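Aldo-keto Reductase, OXIDOREDUCTASE (Salmonella typhimurium, PDB 5T79) probably acts as an NADPH-dependent aldo-keto reductase, a TIM-barrel oxidoreductase studied for converting 3-hydroxybutanal to 1,3-butanediol. Local coordinates at residues R16-S21 / N290-L295; I191-Y196 / G217-S222; F199-E204 / L282-R287. All coordinates share one frame; numbering follows the deposited sequence. Where two conformers were deposited one is given.

Contact 1 of 3, residues R16-S21 / N290-L295. With NDP (NADPH dihydro-nicotinamide-adenine-dinucleotide phosphate), chain E.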
loop_
_atom_site.group_PDB
_atom_site.type_symbol
_atom_site.label_atom_id
_atom_site.label_comp_id
_atom_site.label_asym_id
_atom_site.label_seq_id
_atom_site.Cartn_x
_atom_site.Cartn_y
_atom_site.Cartn_z
ATOM N N ARG A 16 10.479 -8.141 -4.644
ATOM C CA ARG A 16 9.602 -9.282 -4.904
ATOM C C ARG A 16 8.813 -9.060 -6.171
ATOM O O ARG A 16 8.216 -7.998 -6.344
ATOM C CB ARG A 16 8.674 -9.480 -3.682
ATOM C CG ARG A 16 9.482 -9.837 -2.398
ATOM C CD ARG A 16 8.667 -9.862 -1.120
ATOM N NE ARG A 16 7.479 -10.722 -1.241
ATOM C CZ ARG A 16 7.457 -12.026 -1.015
ATOM N NH1 ARG A 16 8.572 -12.670 -0.689
ATOM N NH2 ARG A 16 6.330 -12.709 -1.154
ATOM N N ARG A 17 8.811 -10.064 -7.070
ATOM C CA ARG A 17 8.098 -9.910 -8.338
ATOM C C ARG A 17 6.597 -9.786 -8.094
ATOM O O ARG A 17 6.016 -10.578 -7.364
ATOM C CB ARG A 17 8.380 -11.064 -9.298
ATOM C CG ARG A 17 7.917 -10.687 -10.718
ATOM C CD ARG A 17 8.620 -11.461 -11.769
ATOM N NE ARG A 17 10.062 -11.228 -11.767
ATOM C CZ ARG A 17 10.698 -10.416 -12.603
ATOM N NH1 ARG A 17 10.017 -9.708 -13.500
ATOM N NH2 ARG A 17 12.021 -10.314 -12.559
ATOM N N CYS A 18 5.992 -8.791 -8.741
ATOM C CA CYS A 18 4.583 -8.428 -8.620
ATOM C C CYS A 18 3.764 -9.236 -9.632
ATOM O O CYS A 18 3.635 -8.842 -10.790
ATOM C CB CYS A 18 4.439 -6.919 -8.819
ATOM S SG CYS A 18 2.748 -6.284 -8.605
ATOM N N GLY A 19 3.276 -10.394 -9.187
ATOM C CA GLY A 19 2.529 -11.353 -10.007
ATOM C C GLY A 19 3.383 -11.772 -11.185
ATOM O O GLY A 19 4.591 -11.970 -11.020
ATOM N N ARG A 20 2.775 -11.885 -12.375
ATOM C CA ARG A 20 3.500 -12.188 -13.612
ATOM C C ARG A 20 3.624 -10.882 -14.379
ATOM O O ARG A 20 2.707 -10.482 -15.109
ATOM C CB ARG A 20 2.809 -13.294 -14.436
ATOM C CG ARG A 20 2.802 -14.667 -13.750
ATOM C CD ARG A 20 2.378 -15.783 -14.699
ATOM N NE ARG A 20 1.037 -15.567 -15.252
ATOM C CZ ARG A 20 -0.083 -16.084 -14.760
ATOM N NH1 ARG A 20 -1.249 -15.823 -15.337
ATOM N NH2 ARG A 20 -0.051 -16.863 -13.685
ATOM N N SER A 21 4.716 -10.155 -14.114
ATOM C CA SER A 21 4.988 -8.833 -14.706
ATOM C C SER A 21 6.473 -8.531 -14.654
ATOM O O SER A 21 7.225 -9.315 -14.087
ATOM C CB SER A 21 4.220 -7.744 -13.955
ATOM O OG SER A 21 4.865 -7.415 -12.733
ATOM N N ASN A 290 2.632 -15.390 -0.998
ATOM C CA ASN A 290 1.529 -15.168 -1.931
ATOM C C ASN A 290 0.975 -13.732 -1.791
ATOM O O ASN A 290 -0.158 -13.446 -2.178
ATOM C CB ASN A 290 0.429 -16.237 -1.766
ATOM C CG ASN A 290 -0.308 -16.260 -0.448
ATOM O OD1 ASN A 290 0.061 -15.607 0.527
ATOM N ND2 ASN A 290 -1.333 -17.092 -0.365
ATOM N N VAL A 291 1.806 -12.841 -1.229
ATOM C CA VAL A 291 1.576 -11.388 -1.098
ATOM C C VAL A 291 2.872 -10.741 -1.563
ATOM O O VAL A 291 3.942 -11.176 -1.140
ATOM C CB VAL A 291 1.148 -10.928 0.326
ATOM C CG1 VAL A 291 1.084 -9.400 0.405
ATOM C CG2 VAL A 291 -0.201 -11.542 0.721
ATOM N N THR A 292 2.806 -9.772 -2.484
ATOM C CA THR A 292 4.050 -9.177 -3.013
ATOM C C THR A 292 4.725 -8.281 -2.012
ATOM O O THR A 292 5.950 -8.334 -1.861
ATOM C CB THR A 292 3.793 -8.324 -4.285
ATOM O OG1 THR A 292 2.850 -8.983 -5.110
ATOM C CG2 THR A 292 5.091 -7.976 -5.043
ATOM N N SER A 293 3.957 -7.370 -1.414
ATOM C CA SER A 293 4.547 -6.354 -0.549
ATOM C C SER A 293 3.617 -6.000 0.621
ATOM O O SER A 293 2.411 -6.233 0.557
ATOM C CB SER A 293 4.815 -5.097 -1.383
ATOM O OG SER A 293 5.538 -4.100 -0.664
ATOM N N VAL A 294 4.193 -5.449 1.694
ATOM C CA VAL A 294 3.465 -4.980 2.870
ATOM C C VAL A 294 3.579 -3.434 2.881
ATOM O O VAL A 294 4.681 -2.896 2.757
ATOM C CB VAL A 294 3.976 -5.695 4.151
ATOM C CG1 VAL A 294 5.283 -5.122 4.689
ATOM C CG2 VAL A 294 2.914 -5.730 5.215
ATOM N N LEU A 295 2.427 -2.733 2.885
ATOM C CA LEU A 295 2.405 -1.277 2.782
ATOM C C LEU A 295 2.251 -0.677 4.163
ATOM O O LEU A 295 1.174 -0.727 4.736
ATOM C CB LEU A 295 1.251 -0.876 1.824
ATOM C CG LEU A 295 1.046 0.587 1.481
ATOM C CD1 LEU A 295 2.304 1.216 0.866
ATOM C CD2 LEU A 295 -0.136 0.739 0.520
HETATM P PA NDP E . -0.097 0.485 9.366
HETATM O O1A NDP E . 1.282 0.031 8.991
HETATM O O2A NDP E . -1.233 -0.402 9.606
HETATM O O5B NDP E . -0.067 1.440 10.661
HETATM C C5B NDP E . 0.688 2.655 10.486
HETATM C C4B NDP E . 0.659 3.497 11.732
HETATM O O4B NDP E . 0.941 2.667 12.881
HETATM C C3B NDP E . 1.700 4.615 11.737
HETATM O O3B NDP E . 1.132 5.825 11.241
HETATM C C2B NDP E . 2.123 4.699 13.198
HETATM O O2B NDP E . 1.251 5.575 13.945
HETATM C C1B NDP E . 1.934 3.263 13.693
HETATM N N9A NDP E . 3.134 2.434 13.634
HETATM C C8A NDP E . 3.734 1.903 12.523
HETATM N N7A NDP E . 4.802 1.187 12.783
HETATM C C5A NDP E . 4.917 1.259 14.163
HETATM C C6A NDP E . 5.883 0.765 15.063
HETATM N N6A NDP E . 6.884 -0.049 14.710
HETATM N N1A NDP E . 5.749 1.092 16.368
HETATM C C2A NDP E . 4.690 1.817 16.747
HETATM N N3A NDP E . 3.705 2.317 15.994
HETATM C C4A NDP E . 3.890 2.018 14.701
HETATM O O3 NDP E . -0.396 1.346 8.067
HETATM P PN NDP E . -1.760 2.113 7.737
HETATM O O1N NDP E . -1.370 3.492 8.122
HETATM O O2N NDP E . -2.987 1.467 8.364
HETATM O O5D NDP E . -2.100 1.993 6.153
HETATM C C5D NDP E . -1.027 1.513 5.297
HETATM C C4D NDP E . -1.039 2.226 3.965
HETATM O O4D NDP E . -2.051 1.635 3.128
HETATM C C3D NDP E . -1.360 3.710 3.984
HETATM O O3D NDP E . -0.208 4.469 4.317
HETATM C C2D NDP E . -1.938 3.947 2.582
HETATM O O2D NDP E . -1.027 4.287 1.537
HETATM C C1D NDP E . -2.638 2.615 2.297
HETATM N N1N NDP E . -4.080 2.624 2.616
HETATM C C2N NDP E . -4.952 2.345 1.565
HETATM C C3N NDP E . -6.287 2.316 1.718
HETATM C C7N NDP E . -7.135 1.730 0.622
HETATM O O7N NDP E . -8.361 1.793 0.801
HETATM N N7N NDP E . -6.600 1.221 -0.489
HETATM C C4N NDP E . -6.900 2.825 2.996
HETATM C C5N NDP E . -5.917 2.842 4.117
HETATM C C6N NDP E . -4.615 2.777 3.927
HETATM P P2B NDP E . 1.652 6.730 15.016
HETATM O O1X NDP E . 1.275 8.120 14.661
HETATM O O2X NDP E . 0.944 6.217 16.263
HETATM O O3X NDP E . 3.148 6.540 15.236
HETATM O O HOH W 1 3.277 -11.304 -6.412
#
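Arg16 supplies the two direct hydrogen bonds between 16-21 and 290-295, both given to backbone carbonyls. Arg16 NH2 reaches Val291 O at 2.8 Å with an N-H...O angle of 154°. Arg16 NE meets Thr292 O at 2.9 Å; this oxygen lies almost in the guanidinium plane, whereas the donor stands well above the carbonyl plane and the bond is bent to 136°. The chain bend at chi3 (53°) turns this edge toward the two consecutive carbonyls. Asp289 forms a salt bridge with the same NH2, tying the guanidinium to the loop ahead of the strand.

Strand 15-17 and the start of strand 24-31 form the N-terminal beta hairpin that, as in other aldo-keto reductases, probably closes the bottom of the TIM barrel, and 24-31 goes on into the barrel. The contact therefore fastens this hairpin at the entry to the last barrel strand, 293-296, whose Leu295 CD2 lies 3.4 Å from the ribose oxygen NDP O4D.

Van der Waals packing falls to the methyl Thr292 CG2, which points away from its own backbone N and rests against the backbone at Arg16 O (3.4 Å) and Cys18 CA (3.6 Å), with Cys18 CB farther off.

Polar bridging runs through one water, which donates to Arg17 O, accepts from Gly19 N and lies 2.7 Å from Thr292 OG1. That hydroxyl is also hydrogen-bonded to Ser218 N of the neighbouring barrel strand.

Contact 2 of 3, residues I191-Y196 / G217-S222. With NDP (NADPH dihydro-nicotinamide-adenine-dinucleotide phosphate), chain E.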
loop_
_atom_site.group_PDB
_atom_site.type_symbol
_atom_site.label_atom_id
_atom_site.label_comp_id
_atom_site.label_asym_id
_atom_site.label_seq_id
_atom_site.Cartn_x
_atom_site.Cartn_y
_atom_site.Cartn_z
ATOM N N ILE A 191 -1.813 -5.184 -10.190
ATOM C CA ILE A 191 -1.850 -5.397 -8.756
ATOM C C ILE A 191 -3.225 -5.160 -8.142
ATOM O O ILE A 191 -4.052 -4.416 -8.671
ATOM C CB ILE A 191 -0.781 -4.397 -8.145
ATOM C CG1 ILE A 191 -0.451 -4.699 -6.643
ATOM C CG2 ILE A 191 -1.158 -2.888 -8.359
ATOM C CD1 ILE A 191 0.872 -4.023 -6.165
ATOM N N HIS A 192 -3.413 -5.767 -6.971
ATOM C CA HIS A 192 -4.575 -5.593 -6.122
ATOM C C HIS A 192 -4.075 -5.125 -4.779
ATOM O O HIS A 192 -3.119 -5.695 -4.245
ATOM C CB HIS A 192 -5.344 -6.917 -5.981
ATOM C CG HIS A 192 -6.669 -6.795 -5.276
ATOM N ND1 HIS A 192 -6.767 -6.274 -3.991
ATOM C CD2 HIS A 192 -7.898 -7.180 -5.683
ATOM C CE1 HIS A 192 -8.048 -6.365 -3.658
ATOM N NE2 HIS A 192 -8.770 -6.897 -4.646
ATOM N N GLN A 193 -4.713 -4.089 -4.231
ATOM C CA GLN A 193 -4.384 -3.584 -2.920
ATOM C C GLN A 193 -5.549 -3.860 -1.962
ATOM O O GLN A 193 -6.478 -3.050 -1.861
ATOM C CB GLN A 193 -4.044 -2.091 -2.965
ATOM C CG GLN A 193 -3.650 -1.531 -1.588
ATOM C CD GLN A 193 -3.139 -0.121 -1.649
ATOM O OE1 GLN A 193 -3.586 0.721 -0.885
ATOM N NE2 GLN A 193 -2.195 0.190 -2.539
ATOM N N PRO A 194 -5.475 -4.987 -1.220
ATOM C CA PRO A 194 -6.502 -5.276 -0.212
ATOM C C PRO A 194 -6.038 -4.948 1.205
ATOM O O PRO A 194 -4.828 -4.934 1.488
ATOM C CB PRO A 194 -6.642 -6.800 -0.316
ATOM C CG PRO A 194 -5.204 -7.287 -0.651
ATOM C CD PRO A 194 -4.486 -6.083 -1.309
ATOM N N LYS A 195 -7.001 -4.801 2.133
ATOM C CA LYS A 195 -6.660 -4.696 3.549
ATOM C C LYS A 195 -6.307 -6.108 4.023
ATOM O O LYS A 195 -7.080 -7.035 3.754
ATOM C CB LYS A 195 -7.856 -4.126 4.342
ATOM C CG LYS A 195 -7.548 -3.840 5.794
ATOM C CD LYS A 195 -8.790 -3.243 6.474
ATOM C CE LYS A 195 -8.633 -1.760 6.714
ATOM N NZ LYS A 195 -9.913 -1.123 7.136
ATOM N N TYR A 196 -5.121 -6.297 4.659
ATOM C CA TYR A 196 -4.703 -7.626 5.138
ATOM C C TYR A 196 -3.767 -7.509 6.321
ATOM O O TYR A 196 -2.745 -6.825 6.248
ATOM C CB TYR A 196 -4.033 -8.445 4.007
ATOM C CG TYR A 196 -3.592 -9.866 4.354
ATOM C CD1 TYR A 196 -4.344 -10.668 5.215
ATOM C CD2 TYR A 196 -2.504 -10.450 3.713
ATOM C CE1 TYR A 196 -4.007 -12.012 5.440
ATOM C CE2 TYR A 196 -2.136 -11.772 3.958
ATOM C CZ TYR A 196 -2.894 -12.553 4.812
ATOM O OH TYR A 196 -2.526 -13.861 5.008
ATOM N N GLY A 217 -0.272 -9.193 -8.841
ATOM C CA GLY A 217 0.411 -8.985 -7.569
ATOM C C GLY A 217 -0.535 -8.506 -6.497
ATOM O O GLY A 217 -1.716 -8.219 -6.766
ATOM N N SER A 218 0.008 -8.320 -5.288
ATOM C CA SER A 218 -0.788 -7.848 -4.167
ATOM C C SER A 218 0.057 -7.078 -3.186
ATOM O O SER A 218 1.198 -7.454 -2.895
ATOM C CB SER A 218 -1.484 -9.022 -3.465
ATOM O OG SER A 218 -0.535 -10.020 -3.129
ATOM N N ILE A 219 -0.536 -6.028 -2.606
ATOM C CA ILE A 219 0.150 -5.190 -1.631
ATOM C C ILE A 219 -0.819 -4.989 -0.443
ATOM O O ILE A 219 -1.888 -4.398 -0.602
ATOM C CB ILE A 219 0.683 -3.868 -2.266
ATOM C CG1 ILE A 219 1.450 -3.015 -1.228
ATOM C CG2 ILE A 219 -0.432 -3.032 -2.997
ATOM C CD1 ILE A 219 2.313 -1.927 -1.825
ATOM N N ALA A 220 -0.452 -5.524 0.731
ATOM C CA ALA A 220 -1.312 -5.485 1.917
ATOM C C ALA A 220 -1.328 -4.128 2.584
ATOM O O ALA A 220 -0.294 -3.659 3.055
ATOM C CB ALA A 220 -0.862 -6.549 2.917
ATOM N N PHE A 221 -2.513 -3.506 2.671
ATOM C CA PHE A 221 -2.589 -2.231 3.355
ATOM C C PHE A 221 -3.138 -2.479 4.762
ATOM O O PHE A 221 -3.762 -3.516 5.020
ATOM C CB PHE A 221 -3.343 -1.188 2.554
ATOM C CG PHE A 221 -4.827 -1.170 2.638
ATOM C CD1 PHE A 221 -5.471 -0.520 3.684
ATOM C CD2 PHE A 221 -5.598 -1.692 1.610
ATOM C CE1 PHE A 221 -6.859 -0.484 3.752
ATOM C CE2 PHE A 221 -6.993 -1.609 1.652
ATOM C CZ PHE A 221 -7.615 -1.006 2.719
ATOM N N SER A 222 -2.882 -1.538 5.674
ATOM C CA SER A 222 -3.204 -1.647 7.109
ATOM C C SER A 222 -2.651 -2.988 7.663
ATOM O O SER A 222 -3.379 -3.741 8.326
ATOM C CB SER A 222 -4.706 -1.503 7.364
ATOM O OG SER A 222 -4.911 -1.177 8.727
HETATM P PA NDP E . -0.097 0.485 9.366
HETATM O O1A NDP E . 1.282 0.031 8.991
HETATM O O2A NDP E . -1.233 -0.402 9.606
HETATM O O5B NDP E . -0.067 1.440 10.661
HETATM C C5B NDP E . 0.688 2.655 10.486
HETATM C C4B NDP E . 0.659 3.497 11.732
HETATM O O4B NDP E . 0.941 2.667 12.881
HETATM C C3B NDP E . 1.700 4.615 11.737
HETATM O O3B NDP E . 1.132 5.825 11.241
HETATM C C2B NDP E . 2.123 4.699 13.198
HETATM O O2B NDP E . 1.251 5.575 13.945
HETATM C C1B NDP E . 1.934 3.263 13.693
HETATM N N9A NDP E . 3.134 2.434 13.634
HETATM C C8A NDP E . 3.734 1.903 12.523
HETATM N N7A NDP E . 4.802 1.187 12.783
HETATM C C5A NDP E . 4.917 1.259 14.163
HETATM C C6A NDP E . 5.883 0.765 15.063
HETATM N N6A NDP E . 6.884 -0.049 14.710
HETATM N N1A NDP E . 5.749 1.092 16.368
HETATM C C2A NDP E . 4.690 1.817 16.747
HETATM N N3A NDP E . 3.705 2.317 15.994
HETATM C C4A NDP E . 3.890 2.018 14.701
HETATM O O3 NDP E . -0.396 1.346 8.067
HETATM P PN NDP E . -1.760 2.113 7.737
HETATM O O1N NDP E . -1.370 3.492 8.122
HETATM O O2N NDP E . -2.987 1.467 8.364
HETATM O O5D NDP E . -2.100 1.993 6.153
HETATM C C5D NDP E . -1.027 1.513 5.297
HETATM C C4D NDP E . -1.039 2.226 3.965
HETATM O O4D NDP E . -2.051 1.635 3.128
HETATM C C3D NDP E . -1.360 3.710 3.984
HETATM O O3D NDP E . -0.208 4.469 4.317
HETATM C C2D NDP E . -1.938 3.947 2.582
HETATM O O2D NDP E . -1.027 4.287 1.537
HETATM C C1D NDP E . -2.638 2.615 2.297
HETATM N N1N NDP E . -4.080 2.624 2.616
HETATM C C2N NDP E . -4.952 2.345 1.565
HETATM C C3N NDP E . -6.287 2.316 1.718
HETATM C C7N NDP E . -7.135 1.730 0.622
HETATM O O7N NDP E . -8.361 1.793 0.801
HETATM N N7N NDP E . -6.600 1.221 -0.489
HETATM C C4N NDP E . -6.900 2.825 2.996
HETATM C C5N NDP E . -5.917 2.842 4.117
HETATM C C6N NDP E . -4.615 2.777 3.927
HETATM P P2B NDP E . 1.652 6.730 15.016
HETATM O O1X NDP E . 1.275 8.120 14.661
HETATM O O2X NDP E . 0.944 6.217 16.263
HETATM O O3X NDP E . 3.148 6.540 15.236
#
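Phe221 and Lys195 meet where two parallel barrel strands pass into their loops, and the phenylalanine side chain can be followed outward. Phe221 CB lies 3.2 Å from the ribose oxygen NDP O4D. With chi1 at 84°, CG stands between the backbone N and the carbonyl carbon, setting the ring between Lys195 and the cofactor. On one branch CD2 approaches Pro194 C and O and Phe221 CE2 comes 3.2 Å from Lys195 N; on the other, CD1 and CE1 run under the nicotinamide C4N, C5N and C6N. The tip, CZ, touches the carboxamide. One face carries the nicotinamide, NDP C3N standing 3.4 Å above the ring plane over its centre. The opposite face receives Lys195 CB in a CH-pi contact, 3.8 Å from the Phe221 ring centroid.

Gln193, its chain extended, crosses the phenylalanine at about a right angle. Gln193 OE1 accepts a nearly straight bond (169°) from NDP N7N at 3.1 Å, while NE2 is hydrogen-bonded to Asp61 OD1, so both ends of the amide are engaged, fixing its rotation.

Earlier in the strands, His192 N donates to Gly217 O and Ile219 N to His192 O in parallel register. The pairing goes on at Pro194, whose O accepts from Phe221 N, and Tyr196 N then donates to Phe221 O at 3.1 Å.

The axes of 191-193 and 217-220 make an angle of 21° in a beta-alpha-beta unit whose helix 207-214 covers His192 and Ser218; Ile191 and Ile219 face the barrel interior against Tyr136, while strand 162-168 pairs with 191-193 and strand 293-296 with 217-220.

Contact 3 of 3, residues F199-E204 / L282-R287. With SO4 (sulfate ion), chain B.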
loop_
_atom_site.group_PDB
_atom_site.type_symbol
_atom_site.label_atom_id
_atom_site.label_comp_id
_atom_site.label_asym_id
_atom_site.label_seq_id
_atom_site.Cartn_x
_atom_site.Cartn_y
_atom_site.Cartn_z
ATOM N N PHE A 199 -5.504 -9.344 12.024
ATOM C CA PHE A 199 -6.866 -9.031 12.447
ATOM C C PHE A 199 -7.849 -8.880 11.270
ATOM O O PHE A 199 -9.036 -8.628 11.489
ATOM C CB PHE A 199 -6.859 -7.739 13.294
ATOM C CG PHE A 199 -6.250 -7.884 14.676
ATOM C CD1 PHE A 199 -6.161 -9.131 15.293
ATOM C CD2 PHE A 199 -5.832 -6.765 15.387
ATOM C CE1 PHE A 199 -5.624 -9.261 16.578
ATOM C CE2 PHE A 199 -5.310 -6.889 16.676
ATOM C CZ PHE A 199 -5.223 -8.139 17.270
ATOM N N GLU A 200 -7.377 -9.050 10.040
ATOM C CA GLU A 200 -8.268 -8.934 8.881
ATOM C C GLU A 200 -7.821 -9.912 7.828
ATOM O O GLU A 200 -6.971 -9.582 7.003
ATOM C CB GLU A 200 -8.314 -7.481 8.344
ATOM C CG GLU A 200 -9.342 -7.297 7.232
ATOM C CD GLU A 200 -10.700 -7.897 7.565
ATOM O OE1 GLU A 200 -11.388 -7.313 8.435
ATOM O OE2 GLU A 200 -11.007 -9.011 7.068
ATOM N N ARG A 201 -8.404 -11.123 7.843
ATOM C CA ARG A 201 -7.921 -12.204 6.979
ATOM C C ARG A 201 -8.863 -12.579 5.810
ATOM O O ARG A 201 -8.732 -13.679 5.268
ATOM C CB ARG A 201 -7.670 -13.452 7.872
ATOM C CG ARG A 201 -6.613 -13.193 8.949
ATOM C CD ARG A 201 -6.424 -14.386 9.867
ATOM N NE ARG A 201 -5.791 -15.509 9.169
ATOM C CZ ARG A 201 -5.329 -16.594 9.770
ATOM N NH1 ARG A 201 -5.429 -16.723 11.090
ATOM N NH2 ARG A 201 -4.753 -17.558 9.061
ATOM N N TRP A 202 -9.737 -11.664 5.369
ATOM C CA TRP A 202 -10.693 -11.943 4.291
ATOM C C TRP A 202 -10.035 -12.408 2.973
ATOM O O TRP A 202 -10.630 -13.229 2.281
ATOM C CB TRP A 202 -11.616 -10.737 4.017
ATOM C CG TRP A 202 -10.979 -9.608 3.253
ATOM C CD1 TRP A 202 -10.323 -8.531 3.779
ATOM C CD2 TRP A 202 -11.007 -9.410 1.832
ATOM N NE1 TRP A 202 -9.912 -7.692 2.775
ATOM C CE2 TRP A 202 -10.305 -8.212 1.566
ATOM C CE3 TRP A 202 -11.519 -10.153 0.748
ATOM C CZ2 TRP A 202 -10.114 -7.728 0.266
ATOM C CZ3 TRP A 202 -11.303 -9.689 -0.542
ATOM C CH2 TRP A 202 -10.612 -8.485 -0.775
ATOM N N VAL A 203 -8.832 -11.909 2.631
ATOM C CA VAL A 203 -8.153 -12.269 1.355
ATOM C C VAL A 203 -7.830 -13.765 1.309
ATOM O O VAL A 203 -7.615 -14.289 0.220
ATOM C CB VAL A 203 -6.873 -11.449 1.063
ATOM C CG1 VAL A 203 -7.172 -9.969 0.982
ATOM C CG2 VAL A 203 -5.772 -11.719 2.093
ATOM N N GLU A 204 -7.759 -14.443 2.491
ATOM C CA GLU A 204 -7.464 -15.880 2.552
ATOM C C GLU A 204 -8.678 -16.725 2.168
ATOM O O GLU A 204 -8.547 -17.953 2.085
ATOM C CB GLU A 204 -6.962 -16.288 3.945
ATOM C CG GLU A 204 -5.689 -15.577 4.383
ATOM C CD GLU A 204 -5.231 -15.999 5.767
ATOM O OE1 GLU A 204 -5.902 -16.856 6.382
ATOM O OE2 GLU A 204 -4.248 -15.418 6.271
ATOM N N LEU A 282 4.138 -7.815 10.354
ATOM C CA LEU A 282 4.504 -7.591 8.940
ATOM C C LEU A 282 5.009 -8.878 8.301
ATOM O O LEU A 282 4.622 -9.223 7.181
ATOM C CB LEU A 282 5.591 -6.493 8.807
ATOM C CG LEU A 282 5.256 -5.114 9.349
ATOM C CD1 LEU A 282 6.417 -4.160 9.117
ATOM C CD2 LEU A 282 3.967 -4.544 8.693
ATOM N N ALA A 283 5.886 -9.592 9.020
ATOM C CA ALA A 283 6.446 -10.868 8.583
ATOM C C ALA A 283 5.330 -11.869 8.292
ATOM O O ALA A 283 5.391 -12.592 7.298
ATOM C CB ALA A 283 7.343 -11.415 9.687
ATOM N N TRP A 284 4.295 -11.898 9.161
ATOM C CA TRP A 284 3.185 -12.836 9.040
ATOM C C TRP A 284 2.440 -12.643 7.717
ATOM O O TRP A 284 2.044 -13.628 7.117
ATOM C CB TRP A 284 2.229 -12.708 10.235
ATOM C CG TRP A 284 1.084 -13.686 10.221
ATOM C CD1 TRP A 284 1.060 -14.930 10.783
ATOM C CD2 TRP A 284 -0.208 -13.482 9.640
ATOM N NE1 TRP A 284 -0.173 -15.513 10.589
ATOM C CE2 TRP A 284 -0.974 -14.641 9.902
ATOM C CE3 TRP A 284 -0.812 -12.414 8.947
ATOM C CZ2 TRP A 284 -2.307 -14.767 9.487
ATOM C CZ3 TRP A 284 -2.121 -12.550 8.518
ATOM C CH2 TRP A 284 -2.846 -13.722 8.762
ATOM N N VAL A 285 2.273 -11.405 7.249
ATOM C CA VAL A 285 1.563 -11.141 5.991
ATOM C C VAL A 285 2.269 -11.836 4.791
ATOM O O VAL A 285 1.579 -12.316 3.885
ATOM C CB VAL A 285 1.377 -9.620 5.749
ATOM C CG1 VAL A 285 0.902 -9.336 4.326
ATOM C CG2 VAL A 285 0.412 -9.015 6.775
ATOM N N LEU A 286 3.610 -11.923 4.802
ATOM C CA LEU A 286 4.367 -12.543 3.689
ATOM C C LEU A 286 4.726 -14.035 3.925
ATOM O O LEU A 286 5.471 -14.609 3.129
ATOM C CB LEU A 286 5.683 -11.775 3.451
ATOM C CG LEU A 286 5.607 -10.249 3.214
ATOM C CD1 LEU A 286 7.007 -9.671 3.083
ATOM C CD2 LEU A 286 4.829 -9.915 1.952
ATOM N N ARG A 287 4.201 -14.657 4.988
ATOM C CA ARG A 287 4.579 -16.039 5.376
ATOM C C ARG A 287 4.312 -17.124 4.306
ATOM O O ARG A 287 5.002 -18.153 4.313
ATOM C CB ARG A 287 3.885 -16.440 6.684
ATOM C CG ARG A 287 2.403 -16.815 6.529
ATOM C CD ARG A 287 1.650 -16.830 7.846
ATOM N NE ARG A 287 0.258 -17.226 7.641
ATOM C CZ ARG A 287 -0.676 -16.454 7.094
ATOM N NH1 ARG A 287 -1.907 -16.916 6.920
ATOM N NH2 ARG A 287 -0.390 -15.208 6.728
HETATM S S SO4 B . -1.480 -20.318 7.738
HETATM O O1 SO4 B . -2.681 -19.508 7.906
HETATM O O2 SO4 B . -0.470 -19.801 8.648
HETATM O O3 SO4 B . -1.807 -21.694 8.110
HETATM O O4 SO4 B . -1.097 -20.266 6.333
#
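A salt-bridge network built on an aromatic side chain joins Arg201 and Glu204, in the loop between strand 191-193 and helix 207-214, to Trp284 of helix 277-285 and Arg287, which follows it. The evidence is chiefly in the side chains, since the nearest CA atoms, those of Arg201 and Val285, are 9.6 Å apart.

Glu204 stands between two arginines. Glu204 OE2 accepts from Arg287 NH1 at 2.9 Å and 160°; the oxygen lies near the guanidinium plane, yet the donor comes from well above the carboxylate plane. Glu204 OE1 is gripped side-on by Arg201, whose NE and NH2 both turn to this one atom, NH2 at 3.0 Å on the syn lone pair. Tyr196 OH adds a further bond to OE2.

Trp284 serves the two arginines differently, its edge for Arg201 and its face for Arg287. The guanidinium of Arg201 stands perpendicular to the indole, planes 89° apart, with Trp284 CZ2 3.5 Å above the centre of the guanidinium. Arg287 instead lays NH2 over the centre of the indole, 3.1 Å above its plane, and the same nitrogen donates to Trp284 O at 2.9 Å, which holds the guanidinium over the indole.

Arg287 NE and NH1 also donate, almost straight, to O2 and O1 of a sulfate, probably from the crystallisation liquor, which Asn288 binds as well. Arg201 has a second carboxylate in Asp325 of helix 318-329. The positive charge of the two arginines is probably balanced by Glu204 and Asp325, and in the crystal by the sulfate as well, and the glutamate is likely to stay ionised.

How the contacts relate
Contacts 1 and 2 lie about 9 Å apart between centres and share the barrel sheet: strands 217-220 and 293-296 are neighbours in it, joined by Leu295 N to Ala220 O, and both contacts touch NADPH. Contact 3 lies on the helical and loop layer outside, its centre about 10 Å from that of contact 2 and about 13 Å from that of contact 1. Along the chain the order is 16-21, 191-196, 199-204, 217-222, 282-287, 290-295, so contact 1 spans the other two, whose segments alternate. Tyr196 carries contact 2 into contact 3 by bonding to Glu204 and Arg287, while helix 277-285 is followed, after a short loop, by strand 293-296. The cofactor-holding strand ends are thereby connected to the peripheral salt-bridge network.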